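PDB 7C4D: putative esterase from Uncultured bacterium, which probably hydrolyses carboxylic ester bonds as a serine esterase of the alpha/beta hydrolase fold. Local coordinates for residues A[115-120]-A[216-221]; A[93-98]-A[251-256]. All blocks are in the same frame, centred on the assembly; numbering follows the deposited sequence.

How the contacts relate
The two contacts lie side by side in one alpha/beta hydrolase domain, their centres about 10 Å apart, and share its mainly parallel central sheet. Strand 90-95, which runs into contact 2, is the sheet neighbour of strand 113-119, and that strand pairs with 217-222 in contact 1. Along the chain the order is 93-98, 115-120, 216-221, 251-256, so contact 1 is nested within the loop that contact 2 closes. They meet directly where Asp120 OD2 bonds His253 ND1 at 2.7 Å. Contact 1 thus sets the strand end that carries the probable triad acid, and contact 2 joins the probable nucleophile Ser96 to the histidine.

Contact 1 of 2, residues A[115-120]-A[216-221]; sequences KLIVAD and PALFLK
Parallel pairing of neighbouring strands joins 115-120 to 216-221, a buried pairing toward the 244-248 side of the central sheet of the alpha/beta hydrolase fold, with Leu116 beside Ala217 and Val118 beside Phe219. The short strand axes diverge by only 14°. Five backbone hydrogen bonds form the ladder: Leu116 and Leu218 give their N-H groups to the carbonyls of Pro216 and Leu116, then Val118 N reaches Leu218 O at 2.7 Å in a nearly straight bond (172°), and Leu220 and Asp120 continue the pattern. Pro216, lacking an N-H, still serves as an acceptor at the start.

On one face of the sheet Val118 and Phe219 lie side by side. The CB of Val118 sits over one face of the Phe219 ring, 4.0 Å from its centroid, a CH-pi contact, and Val118 CG1 touches Phe219 CE2 at 3.6 Å. Phe219 reaches this place because its CG stands beside its own backbone N (chi1 -71°), which swings the ring toward the valine. Helix 97-108 covers this face, Met103 touching both residues. An alanine in place of Phe219 would probably leave Val118 without its aromatic cover and open a gap beneath Met103. The other face carries branched aliphatic groups, well suited to packing under helix 260-270: Ile117 CG1 rests 4.1 Å from Leu218 CD2, while its CG2 meets Leu220 CD1 at 3.9 Å.

At the strand end Asp120 N bonds Leu220 O, and the carboxylate leaves the ladder: OD1 accepts from Gly222 N, while OD2 is hydrogen-bonded to Ser225 OG and to His253 ND1. The backbone ladder sets the register, the apolar faces bury the pair under the helices, and the polar end fixes both oxygens of a buried acid, consistent with Asp120 orienting the histidine of a Ser-His-Asp triad.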
loop_
_atom_site.group_PDB
_atom_site.type_symbol
_atom_site.label_atom_id
_atom_site.label_comp_id
_atom_site.label_asym_id
_atom_site.label_seq_id
_atom_site.Cartn_x
_atom_site.Cartn_y
_atom_site.Cartn_z
ATOM N N LYS A 115 -6.449 -14.787 6.369
ATOM C CA LYS A 115 -5.105 -14.579 6.872
ATOM C C LYS A 115 -4.639 -13.229 6.366
ATOM O O LYS A 115 -5.117 -12.781 5.327
ATOM C CB LYS A 115 -4.135 -15.638 6.339
ATOM C CG LYS A 115 -4.294 -17.055 6.866
ATOM C CD LYS A 115 -2.971 -17.816 6.834
ATOM C CE LYS A 115 -3.161 -19.232 7.326
ATOM N NZ LYS A 115 -3.913 -20.003 6.310
ATOM N N LEU A 116 -3.727 -12.594 7.115
ATOM C CA LEU A 116 -3.341 -11.237 6.794
ATOM C C LEU A 116 -1.826 -11.143 6.613
ATOM O O LEU A 116 -1.057 -11.592 7.463
ATOM C CB LEU A 116 -3.817 -10.326 7.923
ATOM C CG LEU A 116 -3.222 -8.912 7.937
ATOM C CD1 LEU A 116 -3.513 -8.173 6.627
ATOM C CD2 LEU A 116 -3.730 -8.108 9.140
ATOM N N ILE A 117 -1.399 -10.529 5.505
ATOM C CA ILE A 117 0.029 -10.250 5.403
ATOM C C ILE A 117 0.240 -8.737 5.406
ATOM O O ILE A 117 -0.358 -8.049 4.579
ATOM C CB ILE A 117 0.689 -10.914 4.164
ATOM C CG1 ILE A 117 0.678 -12.457 4.219
ATOM C CG2 ILE A 117 2.105 -10.404 4.027
ATOM C CD1 ILE A 117 1.126 -13.120 2.917
ATOM N N VAL A 118 1.082 -8.236 6.327
ATOM C CA VAL A 118 1.416 -6.818 6.421
ATOM C C VAL A 118 2.884 -6.590 6.048
ATOM O O VAL A 118 3.771 -7.041 6.781
ATOM C CB VAL A 118 1.100 -6.262 7.828
ATOM C CG1 VAL A 118 1.663 -4.863 8.007
ATOM C CG2 VAL A 118 -0.384 -6.308 8.122
ATOM N N ALA A 119 3.116 -5.864 4.928
ATOM C CA ALA A 119 4.461 -5.642 4.375
ATOM C C ALA A 119 5.038 -4.289 4.807
ATOM O O ALA A 119 4.560 -3.218 4.392
ATOM C CB ALA A 119 4.450 -5.762 2.864
ATOM N N ASP A 120 6.038 -4.372 5.691
ATOM C CA ASP A 120 6.922 -3.280 6.090
ATOM C C ASP A 120 6.196 -2.018 6.608
ATOM O O ASP A 120 6.477 -0.916 6.150
ATOM C CB ASP A 120 7.992 -3.001 5.034
ATOM C CG ASP A 120 9.261 -2.370 5.617
ATOM O OD1 ASP A 120 9.895 -2.978 6.522
ATOM O OD2 ASP A 120 9.611 -1.267 5.174
ATOM N N PRO A 216 -4.824 -14.941 11.931
ATOM C CA PRO A 216 -3.389 -15.154 11.703
ATOM C C PRO A 216 -2.768 -14.029 10.866
ATOM O O PRO A 216 -3.273 -13.704 9.813
ATOM C CB PRO A 216 -3.309 -16.490 10.934
ATOM C CG PRO A 216 -4.632 -17.172 11.199
ATOM C CD PRO A 216 -5.643 -16.060 11.441
ATOM N N ALA A 217 -1.656 -13.454 11.317
ATOM C CA ALA A 217 -1.065 -12.353 10.597
ATOM C C ALA A 217 0.429 -12.604 10.403
ATOM O O ALA A 217 1.098 -13.157 11.269
ATOM C CB ALA A 217 -1.281 -11.069 11.378
ATOM N N LEU A 218 0.952 -12.082 9.291
ATOM C CA LEU A 218 2.383 -12.122 8.983
ATOM C C LEU A 218 2.880 -10.696 8.731
ATOM O O LEU A 218 2.317 -9.993 7.897
ATOM C CB LEU A 218 2.620 -13.032 7.763
ATOM C CG LEU A 218 4.038 -13.004 7.157
ATOM C CD1 LEU A 218 5.073 -13.469 8.172
ATOM C CD2 LEU A 218 4.121 -13.877 5.891
ATOM N N PHE A 219 3.883 -10.249 9.510
ATOM C CA PHE A 219 4.558 -8.981 9.271
ATOM C C PHE A 219 5.880 -9.290 8.570
ATOM O O PHE A 219 6.743 -10.001 9.101
ATOM C CB PHE A 219 4.716 -8.198 10.585
ATOM C CG PHE A 219 3.416 -7.650 11.123
ATOM C CD1 PHE A 219 2.443 -8.491 11.661
ATOM C CD2 PHE A 219 3.117 -6.291 11.015
ATOM C CE1 PHE A 219 1.228 -7.988 12.138
ATOM C CE2 PHE A 219 1.886 -5.792 11.450
ATOM C CZ PHE A 219 0.948 -6.637 12.016
ATOM N N LEU A 220 6.018 -8.772 7.348
ATOM C CA LEU A 220 7.258 -8.893 6.604
ATOM C C LEU A 220 8.007 -7.563 6.667
ATOM O O LEU A 220 7.540 -6.555 6.159
ATOM C CB LEU A 220 6.954 -9.291 5.162
ATOM C CG LEU A 220 6.538 -10.745 4.910
ATOM C CD1 LEU A 220 5.993 -10.831 3.497
ATOM C CD2 LEU A 220 7.739 -11.674 5.030
ATOM N N LYS A 221 9.184 -7.591 7.284
ATOM C CA LYS A 221 10.055 -6.452 7.494
ATOM C C LYS A 221 11.180 -6.469 6.461
ATOM O O LYS A 221 11.768 -7.509 6.208
ATOM C CB LYS A 221 10.726 -6.628 8.855
ATOM C CG LYS A 221 11.483 -5.400 9.323
ATOM C CD LYS A 221 12.531 -5.658 10.371
ATOM C CE LYS A 221 13.611 -4.598 10.341
ATOM N NZ LYS A 221 14.755 -5.031 11.169
#

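Contact 2 of 2, residues A[93-98]-A[251-256]. With ACT (acetate ion), chain D; SO4 (sulfate ion), chain E.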
loop_
_atom_site.group_PDB
_atom_site.type_symbol
_atom_site.label_atom_id
_atom_site.label_comp_id
_atom_site.label_asym_id
_atom_site.label_seq_id
_atom_site.Cartn_x
_atom_site.Cartn_y
_atom_site.Cartn_z
ATOM N N ILE A 93 -2.961 -9.035 1.437
ATOM C CA ILE A 93 -1.639 -8.460 1.556
ATOM C C ILE A 93 -1.755 -6.926 1.447
ATOM O O ILE A 93 -2.347 -6.417 0.506
ATOM C CB ILE A 93 -0.711 -9.009 0.442
ATOM C CG1 ILE A 93 -0.641 -10.543 0.431
ATOM C CG2 ILE A 93 0.672 -8.362 0.538
ATOM C CD1 ILE A 93 -0.044 -11.144 -0.839
ATOM N N GLY A 94 -1.198 -6.197 2.410
ATOM C CA GLY A 94 -1.206 -4.740 2.393
ATOM C C GLY A 94 0.204 -4.230 2.639
ATOM O O GLY A 94 0.801 -4.545 3.666
ATOM N N HIS A 95 0.709 -3.465 1.686
ATOM C CA HIS A 95 2.038 -2.876 1.755
ATOM C C HIS A 95 1.903 -1.440 2.260
ATOM O O HIS A 95 1.181 -0.641 1.656
ATOM C CB HIS A 95 2.717 -2.903 0.383
ATOM C CG HIS A 95 4.027 -2.200 0.368
ATOM N ND1 HIS A 95 4.258 -1.085 -0.368
ATOM C CD2 HIS A 95 5.156 -2.410 1.073
ATOM C CE1 HIS A 95 5.482 -0.655 -0.145
ATOM N NE2 HIS A 95 6.050 -1.468 0.704
ATOM N N SER A 96 2.590 -1.146 3.376
ATOM C CA SER A 96 2.648 0.181 3.973
ATOM C C SER A 96 1.246 0.765 4.196
ATOM O O SER A 96 0.460 0.202 4.977
ATOM C CB SER A 96 3.535 1.106 3.203
ATOM O OG SER A 96 4.154 2.019 4.112
ATOM N N MET A 97 0.916 1.851 3.477
ATOM C CA MET A 97 -0.387 2.468 3.666
ATOM C C MET A 97 -1.448 1.393 3.481
ATOM O O MET A 97 -2.397 1.318 4.256
ATOM C CB MET A 97 -0.640 3.613 2.674
ATOM C CG MET A 97 -2.054 4.163 2.734
ATOM S SD MET A 97 -2.458 5.435 1.499
ATOM C CE MET A 97 -2.778 4.470 0.016
ATOM N N GLY A 98 -1.243 0.535 2.477
ATOM C CA GLY A 98 -2.138 -0.588 2.206
ATOM C C GLY A 98 -2.198 -1.576 3.377
ATOM O O GLY A 98 -3.251 -2.140 3.673
ATOM N N ALA A 251 16.553 -6.167 1.768
ATOM C CA ALA A 251 15.494 -5.379 1.166
ATOM C C ALA A 251 15.113 -4.214 2.069
ATOM O O ALA A 251 15.237 -4.303 3.292
ATOM C CB ALA A 251 14.327 -6.250 0.803
ATOM N N GLY A 252 14.721 -3.101 1.423
ATOM C CA GLY A 252 14.286 -1.890 2.106
ATOM C C GLY A 252 12.771 -1.868 2.281
ATOM O O GLY A 252 12.146 -2.882 2.597
ATOM N N HIS A 253 12.179 -0.709 2.007
ATOM C CA HIS A 253 10.761 -0.505 2.219
ATOM C C HIS A 253 9.915 -1.110 1.090
ATOM O O HIS A 253 8.782 -1.522 1.334
ATOM C CB HIS A 253 10.500 0.964 2.545
ATOM C CG HIS A 253 9.055 1.252 2.799
ATOM N ND1 HIS A 253 8.380 0.754 3.897
ATOM C CD2 HIS A 253 8.148 1.957 2.084
ATOM C CE1 HIS A 253 7.123 1.156 3.860
ATOM N NE2 HIS A 253 6.956 1.900 2.765
ATOM N N TRP A 254 10.449 -1.161 -0.139
ATOM C CA TRP A 254 9.765 -1.761 -1.278
ATOM C C TRP A 254 10.309 -3.166 -1.487
ATOM O O TRP A 254 10.879 -3.484 -2.515
ATOM C CB TRP A 254 9.877 -0.876 -2.532
ATOM C CG TRP A 254 8.999 0.335 -2.471
ATOM C CD1 TRP A 254 7.758 0.465 -3.019
ATOM C CD2 TRP A 254 9.256 1.571 -1.786
ATOM N NE1 TRP A 254 7.235 1.697 -2.746
ATOM C CE2 TRP A 254 8.123 2.399 -1.982
ATOM C CE3 TRP A 254 10.324 2.078 -1.037
ATOM C CZ2 TRP A 254 8.024 3.687 -1.440
ATOM C CZ3 TRP A 254 10.235 3.353 -0.514
ATOM C CH2 TRP A 254 9.102 4.149 -0.715
ATOM N N LEU A 255 10.141 -4.003 -0.460
ATOM C CA LEU A 255 10.774 -5.311 -0.410
ATOM C C LEU A 255 10.239 -6.261 -1.492
ATOM O O LEU A 255 10.926 -7.190 -1.918
ATOM C CB LEU A 255 10.676 -5.871 1.021
ATOM C CG LEU A 255 9.298 -6.286 1.537
ATOM C CD1 LEU A 255 9.429 -6.791 2.962
ATOM C CD2 LEU A 255 8.272 -5.152 1.475
ATOM N N HIS A 256 9.025 -6.017 -1.982
ATOM C CA HIS A 256 8.455 -6.929 -2.968
ATOM C C HIS A 256 8.952 -6.626 -4.379
ATOM O O HIS A 256 8.826 -7.456 -5.274
ATOM C CB HIS A 256 6.943 -6.770 -3.004
ATOM C CG HIS A 256 6.547 -5.355 -3.253
ATOM N ND1 HIS A 256 6.796 -4.333 -2.326
ATOM C CD2 HIS A 256 5.935 -4.782 -4.307
ATOM C CE1 HIS A 256 6.317 -3.200 -2.799
ATOM N NE2 HIS A 256 5.764 -3.453 -3.996
HETATM C C ACT D . 3.396 4.449 2.252
HETATM O O ACT D . 4.558 4.238 1.832
HETATM O OXT ACT D . 2.404 3.798 1.868
HETATM C CH3 ACT D . 3.135 5.549 3.310
HETATM S S SO4 E . 3.482 -0.264 -4.083
HETATM O O1 SO4 E . 2.667 0.066 -5.222
HETATM O O2 SO4 E . 3.767 0.956 -3.359
HETATM O O3 SO4 E . 2.773 -1.167 -3.197
HETATM O O4 SO4 E . 4.706 -0.875 -4.512
#
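His95, at the end of strand 90-95, and Ser96, in the turn before helix 97-108, face His253 and the residues after it, bringing together two parts of the probable active site. A hydrogen bond runs from His95 NE2 to His253 O, 2.8 Å long and nearly straight at 168°. The acceptor lies close to the plane of the His95 ring, although the donor is tilted from the carbonyl plane. His95 thereby holds the backbone of the residue whose side chain reaches Ser96: Ser96 OG stands 3.1 Å from His253 NE2, at the edge of that ring. With CG anti to the backbone N, His253 extends this edge to the serine, while its ND1 bonds Asp120.

Aromatic packing surrounds the polar link. His256 turns its edge to a face of His95, with CE1 over the ring centre and the planes 60° apart, an edge-to-face pair. The opposite face of His95 has Ser96 CB above it. His95 CE1 lies over a face of Trp254, 3.8 Å from Trp254 CD1, and the two rings meet obliquely.

Two anions, probably from the crystallisation liquor, occupy the polar edges. His256 NE2 bonds sulfate O4 at 2.8 Å, while His95 ND1 makes a weak bond to sulfate O3; Trp39, Asn38 and Gly31 also hold this sulfate. Acetate OXT accepts from Met97 N at 2.9 Å, and the acetate is also bonded to Leu32 N.

The sequence Gly94-His95-Ser96-Met97-Gly98 fits a nucleophile elbow, with Ser96 at positive phi (52°). Two backbone N-H groups gripping a single acetate beside the serine are consistent with an oxyanion hole, and the Ser96-His253-Asp120 arrangement with a catalytic triad positioned in part by His95.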